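Long-range contacts in putative P4-specific DNA primase (Enterobacteria phage P4, PDB 1KA8), which primes DNA synthesis with di- to pentaribonucleotides, binds the P4 origin and acts as a helicase, this chain being its winged-helix origin-binding domain: residues A[5-10]-A[66-70]; A[17-23]-A[83-89]; A[37-41]-A[53-59]. One frame throughout, in Å; residues are numbered along the deposited sequence.

In the fold
The three contacts hold together the winged helix. Along the chain, 5-10 comes first, then 17-23, 37-41, 53-59, 66-70 and 83-89, so interactions 1 and 2 interlock while both span interaction 3. Their centres lie about 13 to 15 Å apart. Interactions 1 and 3 share helix 56-69: the former joins its C-terminal end to helix 4-8, the latter its N-terminal end to helix 37-47. Interaction 2 ties the loop after strand 12-14 to the central strand 82-89, and Tyr22 bonds onward to the start of helix 37-47. Interactions 1 and 3 also touch the second subunit, whereas interaction 2 lies within one chain, so the helical side of the fold contributes to the two-chain assembly of this domain.

Interaction 1. Residues A[5-10]-A[66-70]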
loop_
_atom_site.group_PDB
_atom_site.type_symbol
_atom_site.label_atom_id
_atom_site.label_comp_id
_atom_site.label_asym_id
_atom_site.label_seq_id
_atom_site.Cartn_x
_atom_site.Cartn_y
_atom_site.Cartn_z
ATOM N N THR A 5 7.308 4.449 0.808
ATOM C CA THR A 5 6.099 4.978 0.206
ATOM C C THR A 5 5.114 5.382 1.306
ATOM O O THR A 5 4.491 6.446 1.250
ATOM C CB THR A 5 5.436 3.927 -0.694
ATOM O OG1 THR A 5 6.195 3.782 -1.906
ATOM C CG2 THR A 5 3.997 4.319 -0.995
ATOM N N PHE A 6 4.984 4.528 2.311
ATOM C CA PHE A 6 4.086 4.805 3.425
ATOM C C PHE A 6 4.496 6.047 4.221
ATOM O O PHE A 6 3.644 6.863 4.598
ATOM C CB PHE A 6 4.059 3.639 4.384
ATOM C CG PHE A 6 3.187 3.862 5.558
ATOM C CD1 PHE A 6 1.802 3.703 5.443
ATOM C CD2 PHE A 6 3.735 4.265 6.769
ATOM C CE1 PHE A 6 0.943 3.950 6.546
ATOM C CE2 PHE A 6 2.907 4.515 7.879
ATOM C CZ PHE A 6 1.499 4.360 7.774
ATOM N N ASP A 7 5.793 6.170 4.504
ATOM C CA ASP A 7 6.296 7.328 5.251
ATOM C C ASP A 7 5.999 8.613 4.501
ATOM O O ASP A 7 5.579 9.597 5.094
ATOM C CB ASP A 7 7.801 7.221 5.481
ATOM C CG ASP A 7 8.190 5.936 6.183
ATOM O OD1 ASP A 7 7.298 5.299 6.812
ATOM O OD2 ASP A 7 9.389 5.579 6.110
ATOM N N PHE A 8 6.224 8.594 3.192
ATOM C CA PHE A 8 5.954 9.745 2.355
ATOM C C PHE A 8 4.515 10.185 2.569
ATOM O O PHE A 8 4.248 11.357 2.797
ATOM C CB PHE A 8 6.149 9.383 0.889
ATOM C CG PHE A 8 5.613 10.415 -0.067
ATOM C CD1 PHE A 8 6.359 11.547 -0.385
ATOM C CD2 PHE A 8 4.357 10.252 -0.652
ATOM C CE1 PHE A 8 5.867 12.498 -1.271
ATOM C CE2 PHE A 8 3.861 11.195 -1.535
ATOM C CZ PHE A 8 4.619 12.319 -1.844
ATOM N N ILE A 9 3.589 9.241 2.486
ATOM C CA ILE A 9 2.172 9.546 2.665
ATOM C C ILE A 9 1.917 10.184 4.032
ATOM O O ILE A 9 0.840 10.725 4.308
ATOM C CB ILE A 9 1.328 8.266 2.520
ATOM C CG1 ILE A 9 1.719 7.532 1.235
ATOM C CG2 ILE A 9 -0.144 8.601 2.511
ATOM C CD1 ILE A 9 1.706 8.380 0.008
ATOM N N GLY A 10 2.931 10.119 4.886
ATOM C CA GLY A 10 2.821 10.694 6.211
ATOM C C GLY A 10 2.954 12.202 6.176
ATOM O O GLY A 10 2.564 12.889 7.110
ATOM N N MET A 66 -3.051 3.543 1.654
ATOM C CA MET A 66 -2.183 4.119 2.674
ATOM C C MET A 66 -2.779 5.360 3.343
ATOM O O MET A 66 -2.549 5.604 4.530
ATOM C CB MET A 66 -0.822 4.439 2.066
ATOM C CG MET A 66 -0.234 3.290 1.261
ATOM S SD MET A 66 1.537 3.515 1.042
ATOM C CE MET A 66 2.026 1.951 0.279
ATOM N N LEU A 67 -3.539 6.148 2.583
ATOM C CA LEU A 67 -4.186 7.335 3.141
ATOM C C LEU A 67 -5.184 6.882 4.198
ATOM O O LEU A 67 -5.232 7.434 5.297
ATOM C CB LEU A 67 -4.936 8.128 2.057
ATOM C CG LEU A 67 -4.131 9.032 1.113
ATOM C CD1 LEU A 67 -5.073 9.625 0.084
ATOM C CD2 LEU A 67 -3.421 10.131 1.893
ATOM N N LYS A 68 -5.988 5.878 3.849
ATOM C CA LYS A 68 -6.984 5.328 4.771
ATOM C C LYS A 68 -6.275 4.876 6.038
ATOM O O LYS A 68 -6.786 5.049 7.150
ATOM C CB LYS A 68 -7.700 4.109 4.167
ATOM C CG LYS A 68 -9.236 4.239 4.087
ATOM C CD LYS A 68 -9.875 4.898 5.346
ATOM C CE LYS A 68 -11.371 5.284 5.117
ATOM N NZ LYS A 68 -11.976 6.263 6.104
ATOM N N GLU A 69 -5.099 4.278 5.855
ATOM C CA GLU A 69 -4.309 3.803 6.978
ATOM C C GLU A 69 -3.955 4.954 7.910
ATOM O O GLU A 69 -3.830 4.777 9.124
ATOM C CB GLU A 69 -3.032 3.121 6.494
ATOM C CG GLU A 69 -3.249 1.716 5.980
ATOM C CD GLU A 69 -1.952 0.966 5.895
ATOM O OE1 GLU A 69 -1.835 -0.098 6.549
ATOM O OE2 GLU A 69 -1.043 1.452 5.184
ATOM N N TYR A 70 -3.790 6.141 7.339
ATOM C CA TYR A 70 -3.480 7.329 8.133
ATOM C C TYR A 70 -4.785 7.993 8.571
ATOM O O TYR A 70 -4.772 9.017 9.239
ATOM C CB TYR A 70 -2.647 8.318 7.309
ATOM C CG TYR A 70 -1.157 8.011 7.243
ATOM C CD1 TYR A 70 -0.564 7.521 6.063
ATOM C CD2 TYR A 70 -0.317 8.329 8.319
ATOM C CE1 TYR A 70 0.827 7.379 5.958
ATOM C CE2 TYR A 70 1.070 8.193 8.222
ATOM C CZ TYR A 70 1.634 7.728 7.043
ATOM O OH TYR A 70 3.014 7.674 6.945
#
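Met66 reaches across to segment 5-10, its SD 3.3 Å from Thr5 CG2 and 4.0 Å from Ile9 CG1, where the N-terminal helix 4-8 of the winged-helix domain packs on the C-terminal end of helix 56-69. Its chain is extended beyond CG and meets both side chains at about a right angle, a use suited to a long, flexible apolar residue. Leu67 starts off away from segment 5-10, yet its CD2 returns to within 3.7 Å of Ile9 CG2. Glu69 brings OE2 obliquely toward the Phe6 ring, 3.5 Å from CE1; that oxygen also lies near Asp3 OD1 of the second subunit, two like charges meeting at the subunit interface. Tyr70, just past the helix end, carries most of the contact. With CG beside its own backbone N (chi1 -81°), its ring makes an offset stack with Phe6, centroids 4.3 Å apart and planes at 10°, while Ile9 O lies over the opposite face. Its OH donates to Phe6 O at 2.6 Å, from above the carbonyl plane. Tyrosine suits this place because one residue supplies both a flat apolar surface and a donor, which ties it to helix 4-8 through both ring and backbone of Phe6.

Interaction 2. Residues A[17-23]-A[83-89]; sequences QTSGMYM and IQTNLTL
Met21 O accepts two hydrogen bonds from one residue, Thr85: the backbone N donates at 2.7 Å, almost in line with the carbonyl, and OG1 at 3.0 Å from above the carbonyl plane. This happens where strand 82-89, the central strand of the winged-helix sheet, is interrupted. Thr85 OG1 also receives Leu87 N in an ST turn. A threonine fits here because its hydroxyl can serve both as donor and as acceptor, and chi1 of 78° sets OG1 between the backbone N and the carbonyl carbon, where it reaches both partners.

The backbone of Met21 thus spans the break: its O binds Thr85 before it, and its N donates to Leu87 O after it at 2.8 Å. Gly20 N donates to Thr85 O at a more bent angle of 134°. Having no side chain, Gly20 can lay its backbone close over the interruption. Further on, Tyr22 and Gln84 form a single antiparallel bridge, a non-hydrogen-bonded pair flanked by the Thr85 bond and by Met23 N to Ile83 O at 3.0 Å. Gln84 runs extended alongside the phenol, its CB over one face of the Tyr22 ring in a CH-pi contact and its amide plane stacked on the ring, while Lys35 makes a cation-pi contact with the same tyrosine.

The loop is also held from strand 76-79, since Thr18 O accepts from Arg77 NE. Apolar ends point into the domain: Met23 packs on Phe59 and Leu63 of helix 56-69. The Met21 chain, bent at chi3, crosses Leu89 at about a right angle, with SD 3.3 Å from Leu89 CD2.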
loop_
_atom_site.group_PDB
_atom_site.type_symbol
_atom_site.label_atom_id
_atom_site.label_comp_id
_atom_site.label_asym_id
_atom_site.label_seq_id
_atom_site.Cartn_x
_atom_site.Cartn_y
_atom_site.Cartn_z
ATOM N N GLN A 17 -11.833 20.213 -0.237
ATOM C CA GLN A 17 -12.306 19.909 -1.580
ATOM C C GLN A 17 -11.177 19.510 -2.534
ATOM O O GLN A 17 -9.993 19.851 -2.351
ATOM C CB GLN A 17 -13.101 21.098 -2.171
ATOM C CG GLN A 17 -12.305 22.387 -2.383
ATOM C CD GLN A 17 -11.903 23.040 -1.072
ATOM O OE1 GLN A 17 -11.095 23.967 -1.045
ATOM N NE2 GLN A 17 -12.475 22.562 0.022
ATOM N N THR A 18 -11.579 18.784 -3.565
ATOM C CA THR A 18 -10.662 18.299 -4.551
ATOM C C THR A 18 -9.998 19.443 -5.337
ATOM O O THR A 18 -10.304 19.691 -6.507
ATOM C CB THR A 18 -11.410 17.278 -5.446
ATOM O OG1 THR A 18 -10.629 16.977 -6.601
ATOM C CG2 THR A 18 -12.776 17.802 -5.844
ATOM N N SER A 19 -9.080 20.149 -4.674
ATOM C CA SER A 19 -8.371 21.246 -5.321
ATOM C C SER A 19 -6.890 21.299 -4.937
ATOM O O SER A 19 -6.235 22.323 -5.120
ATOM C CB SER A 19 -9.033 22.589 -4.987
ATOM O OG SER A 19 -8.734 23.003 -3.658
ATOM N N GLY A 20 -6.354 20.207 -4.412
ATOM C CA GLY A 20 -4.950 20.205 -4.041
ATOM C C GLY A 20 -4.019 19.824 -5.184
ATOM O O GLY A 20 -4.243 20.209 -6.339
ATOM N N MET A 21 -2.975 19.058 -4.855
ATOM C CA MET A 21 -1.984 18.604 -5.830
ATOM C C MET A 21 -2.542 17.795 -6.987
ATOM O O MET A 21 -3.622 17.211 -6.910
ATOM C CB MET A 21 -0.913 17.763 -5.135
ATOM C CG MET A 21 0.031 18.570 -4.311
ATOM S SD MET A 21 0.960 17.582 -3.177
ATOM C CE MET A 21 2.511 17.621 -4.074
ATOM N N TYR A 22 -1.782 17.773 -8.067
ATOM C CA TYR A 22 -2.151 16.997 -9.236
ATOM C C TYR A 22 -1.336 15.670 -9.232
ATOM O O TYR A 22 -0.152 15.625 -8.841
ATOM C CB TYR A 22 -1.845 17.793 -10.511
ATOM C CG TYR A 22 -2.945 18.727 -10.998
ATOM C CD1 TYR A 22 -3.006 20.060 -10.586
ATOM C CD2 TYR A 22 -3.883 18.286 -11.944
ATOM C CE1 TYR A 22 -3.968 20.937 -11.119
ATOM C CE2 TYR A 22 -4.846 19.143 -12.480
ATOM C CZ TYR A 22 -4.887 20.473 -12.072
ATOM O OH TYR A 22 -5.837 21.320 -12.640
ATOM N N MET A 23 -1.965 14.585 -9.651
ATOM C CA MET A 23 -1.265 13.313 -9.703
ATOM C C MET A 23 -0.434 13.347 -10.968
ATOM O O MET A 23 -0.819 12.705 -11.935
ATOM C CB MET A 23 -2.282 12.161 -9.823
ATOM C CG MET A 23 -1.663 10.768 -9.756
ATOM S SD MET A 23 -0.857 10.630 -8.192
ATOM C CE MET A 23 -2.242 10.332 -7.227
ATOM N N ILE A 83 -5.622 14.703 -13.491
ATOM C CA ILE A 83 -6.335 14.330 -12.276
ATOM C C ILE A 83 -5.816 15.154 -11.119
ATOM O O ILE A 83 -4.608 15.209 -10.867
ATOM C CB ILE A 83 -6.190 12.828 -11.941
ATOM C CG1 ILE A 83 -6.979 11.992 -12.953
ATOM C CG2 ILE A 83 -6.736 12.551 -10.545
ATOM C CD1 ILE A 83 -6.522 12.138 -14.404
ATOM N N GLN A 84 -6.738 15.820 -10.431
ATOM C CA GLN A 84 -6.364 16.644 -9.295
ATOM C C GLN A 84 -6.895 16.022 -8.020
ATOM O O GLN A 84 -8.022 15.528 -7.977
ATOM C CB GLN A 84 -6.905 18.062 -9.435
ATOM C CG GLN A 84 -6.382 18.954 -8.345
ATOM C CD GLN A 84 -6.833 20.369 -8.485
ATOM O OE1 GLN A 84 -6.408 21.234 -7.723
ATOM N NE2 GLN A 84 -7.703 20.629 -9.458
ATOM N N THR A 85 -6.071 16.052 -6.983
ATOM C CA THR A 85 -6.444 15.461 -5.706
ATOM C C THR A 85 -6.859 16.517 -4.693
ATOM O O THR A 85 -6.926 17.699 -5.004
ATOM C CB THR A 85 -5.270 14.635 -5.117
ATOM O OG1 THR A 85 -4.303 15.511 -4.518
ATOM C CG2 THR A 85 -4.598 13.829 -6.210
ATOM N N ASN A 86 -7.140 16.080 -3.478
ATOM C CA ASN A 86 -7.520 16.989 -2.422
ATOM C C ASN A 86 -6.402 16.901 -1.402
ATOM O O ASN A 86 -6.653 16.909 -0.191
ATOM C CB ASN A 86 -8.811 16.527 -1.770
ATOM C CG ASN A 86 -8.638 15.226 -1.021
ATOM O OD1 ASN A 86 -8.230 14.230 -1.603
ATOM N ND2 ASN A 86 -8.936 15.227 0.273
ATOM N N LEU A 87 -5.165 16.818 -1.880
ATOM C CA LEU A 87 -4.055 16.687 -0.948
ATOM C C LEU A 87 -2.983 17.757 -1.082
ATOM O O LEU A 87 -2.761 18.303 -2.164
ATOM C CB LEU A 87 -3.405 15.310 -1.121
ATOM C CG LEU A 87 -4.343 14.106 -1.238
ATOM C CD1 LEU A 87 -3.628 12.962 -1.955
ATOM C CD2 LEU A 87 -4.840 13.697 0.145
ATOM N N THR A 88 -2.314 18.043 0.035
ATOM C CA THR A 88 -1.224 19.014 0.044
ATOM C C THR A 88 -0.150 18.548 1.003
ATOM O O THR A 88 -0.414 17.735 1.899
ATOM C CB THR A 88 -1.672 20.426 0.500
ATOM O OG1 THR A 88 -1.764 20.468 1.931
ATOM C CG2 THR A 88 -3.016 20.762 -0.081
ATOM N N LEU A 89 1.056 19.076 0.829
ATOM C CA LEU A 89 2.155 18.684 1.700
ATOM C C LEU A 89 2.109 19.401 3.035
ATOM O O LEU A 89 1.903 20.607 3.083
ATOM C CB LEU A 89 3.527 18.967 1.058
ATOM C CG LEU A 89 3.821 18.577 -0.389
ATOM C CD1 LEU A 89 5.312 18.458 -0.537
ATOM C CD2 LEU A 89 3.125 17.279 -0.760
#

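Interaction 3. Residues A[37-41]-A[53-59]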
loop_
_atom_site.group_PDB
_atom_site.type_symbol
_atom_site.label_atom_id
_atom_site.label_comp_id
_atom_site.label_asym_id
_atom_site.label_seq_id
_atom_site.Cartn_x
_atom_site.Cartn_y
_atom_site.Cartn_z
ATOM N N LEU A 37 1.899 15.412 -7.268
ATOM C CA LEU A 37 2.037 14.468 -6.178
ATOM C C LEU A 37 3.100 13.425 -6.492
ATOM O O LEU A 37 3.985 13.148 -5.676
ATOM C CB LEU A 37 0.688 13.817 -5.925
ATOM C CG LEU A 37 0.555 13.029 -4.635
ATOM C CD1 LEU A 37 1.339 13.677 -3.527
ATOM C CD2 LEU A 37 -0.926 12.902 -4.295
ATOM N N TYR A 38 3.034 12.869 -7.694
ATOM C CA TYR A 38 4.007 11.865 -8.076
ATOM C C TYR A 38 5.430 12.432 -8.049
ATOM O O TYR A 38 6.363 11.726 -7.630
ATOM C CB TYR A 38 3.681 11.286 -9.469
ATOM C CG TYR A 38 4.466 10.032 -9.773
ATOM C CD1 TYR A 38 4.322 8.901 -8.975
ATOM C CD2 TYR A 38 5.419 10.008 -10.791
ATOM C CE1 TYR A 38 5.110 7.781 -9.168
ATOM C CE2 TYR A 38 6.224 8.885 -10.999
ATOM C CZ TYR A 38 6.066 7.771 -10.179
ATOM O OH TYR A 38 6.865 6.650 -10.343
ATOM N N HIS A 39 5.599 13.691 -8.483
ATOM C CA HIS A 39 6.931 14.298 -8.492
ATOM C C HIS A 39 7.386 14.496 -7.068
ATOM O O HIS A 39 8.562 14.304 -6.752
ATOM C CB HIS A 39 6.944 15.636 -9.201
ATOM C CG HIS A 39 6.743 15.547 -10.673
ATOM N ND1 HIS A 39 6.196 14.442 -11.287
ATOM C CD2 HIS A 39 6.950 16.458 -11.651
ATOM C CE1 HIS A 39 6.072 14.673 -12.582
ATOM N NE2 HIS A 39 6.521 15.891 -12.830
ATOM N N ALA A 40 6.453 14.883 -6.208
ATOM C CA ALA A 40 6.774 15.080 -4.805
ATOM C C ALA A 40 7.288 13.740 -4.295
ATOM O O ALA A 40 8.302 13.670 -3.586
ATOM C CB ALA A 40 5.529 15.501 -4.027
ATOM N N TYR A 41 6.588 12.677 -4.679
ATOM C CA TYR A 41 6.973 11.330 -4.279
ATOM C C TYR A 41 8.419 10.977 -4.665
ATOM O O TYR A 41 9.203 10.523 -3.827
ATOM C CB TYR A 41 6.030 10.319 -4.896
ATOM C CG TYR A 41 6.480 8.923 -4.644
ATOM C CD1 TYR A 41 6.782 8.506 -3.361
ATOM C CD2 TYR A 41 6.614 8.017 -5.688
ATOM C CE1 TYR A 41 7.204 7.221 -3.117
ATOM C CE2 TYR A 41 7.039 6.723 -5.459
ATOM C CZ TYR A 41 7.334 6.323 -4.165
ATOM O OH TYR A 41 7.735 5.025 -3.915
ATOM N N VAL A 53 11.610 3.159 -7.134
ATOM C CA VAL A 53 10.358 3.812 -6.760
ATOM C C VAL A 53 9.128 3.188 -7.410
ATOM O O VAL A 53 9.211 2.674 -8.518
ATOM C CB VAL A 53 10.393 5.309 -7.132
ATOM C CG1 VAL A 53 11.595 5.975 -6.485
ATOM C CG2 VAL A 53 10.443 5.470 -8.625
ATOM N N LEU A 54 7.990 3.224 -6.724
ATOM C CA LEU A 54 6.781 2.679 -7.306
ATOM C C LEU A 54 6.421 3.436 -8.587
ATOM O O LEU A 54 6.660 4.635 -8.721
ATOM C CB LEU A 54 5.618 2.772 -6.331
ATOM C CG LEU A 54 5.646 1.909 -5.072
ATOM C CD1 LEU A 54 4.335 2.069 -4.289
ATOM C CD2 LEU A 54 5.827 0.466 -5.476
ATOM N N SER A 55 5.853 2.722 -9.543
ATOM C CA SER A 55 5.453 3.325 -10.801
ATOM C C SER A 55 4.263 4.219 -10.509
ATOM O O SER A 55 3.668 4.141 -9.433
ATOM C CB SER A 55 4.998 2.239 -11.758
ATOM O OG SER A 55 3.873 1.570 -11.213
ATOM N N LEU A 56 3.902 5.057 -11.471
ATOM C CA LEU A 56 2.749 5.916 -11.305
ATOM C C LEU A 56 1.563 5.000 -11.049
ATOM O O LEU A 56 0.814 5.192 -10.106
ATOM C CB LEU A 56 2.544 6.756 -12.588
ATOM C CG LEU A 56 1.417 7.782 -12.858
ATOM C CD1 LEU A 56 0.135 7.054 -13.195
ATOM C CD2 LEU A 56 1.229 8.714 -11.669
ATOM N N LYS A 57 1.421 3.976 -11.876
ATOM C CA LYS A 57 0.310 3.044 -11.742
ATOM C C LYS A 57 0.240 2.407 -10.364
ATOM O O LYS A 57 -0.827 2.363 -9.740
ATOM C CB LYS A 57 0.422 1.955 -12.798
ATOM C CG LYS A 57 -0.843 1.144 -12.993
ATOM C CD LYS A 57 -0.628 0.091 -14.090
ATOM C CE LYS A 57 -1.946 -0.478 -14.603
ATOM N NZ LYS A 57 -2.849 0.593 -15.142
ATOM N N MET A 58 1.380 1.915 -9.891
ATOM C CA MET A 58 1.437 1.261 -8.590
ATOM C C MET A 58 1.191 2.266 -7.493
ATOM O O MET A 58 0.412 2.018 -6.573
ATOM C CB MET A 58 2.789 0.544 -8.396
ATOM C CG MET A 58 2.913 -0.771 -9.211
ATOM S SD MET A 58 1.496 -1.921 -8.920
ATOM C CE MET A 58 2.187 -2.942 -7.573
ATOM N N PHE A 59 1.848 3.410 -7.607
ATOM C CA PHE A 59 1.694 4.477 -6.635
ATOM C C PHE A 59 0.208 4.818 -6.543
ATOM O O PHE A 59 -0.386 4.894 -5.464
ATOM C CB PHE A 59 2.466 5.704 -7.101
ATOM C CG PHE A 59 2.421 6.841 -6.138
ATOM C CD1 PHE A 59 3.417 6.987 -5.171
ATOM C CD2 PHE A 59 1.370 7.759 -6.176
ATOM C CE1 PHE A 59 3.374 8.029 -4.254
ATOM C CE2 PHE A 59 1.311 8.807 -5.264
ATOM C CZ PHE A 59 2.319 8.944 -4.298
#
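Phe59 meets both Tyr38 and Tyr41, and these three rings form the dense part of the contact, between helices 37-47 and 56-69, consistent with the helix-turn-helix part of the winged helix. The edge of Tyr38 is turned to the face of Phe59, centroids 5.7 Å apart and planes at 80°. Tyr41 meets the same phenylalanine obliquely at 42°, with Phe59 CE1 over its face. Both tyrosines hold CG anti to the backbone N (chi1 -167° in Tyr38), which sends the phenols across to the turn ahead of helix 56-69. Tyrosine suits position 38, since its ring fills the core while its OH donates to Leu54 O at 2.6 Å, in the carbonyl plane; the bond from Leu54 N to Tyr41 OH is weak and doubtful.

The other side is looser. Val53 and Leu56 are partly exposed and touch the tyrosines more lightly, Leu56 placing its CA over the face of Tyr38 and its CD2 4.0 Å from Tyr38 CG. Toward solvent, Ser55 is the N-cap and takes Met58 N on OG, and Lys57 is exposed. Phe8 of helix 4-8 packs on Leu37, Tyr41 and Phe59; Met21, beside strand 82-89, lies against Leu37, and Val65 of the second subunit against Leu54.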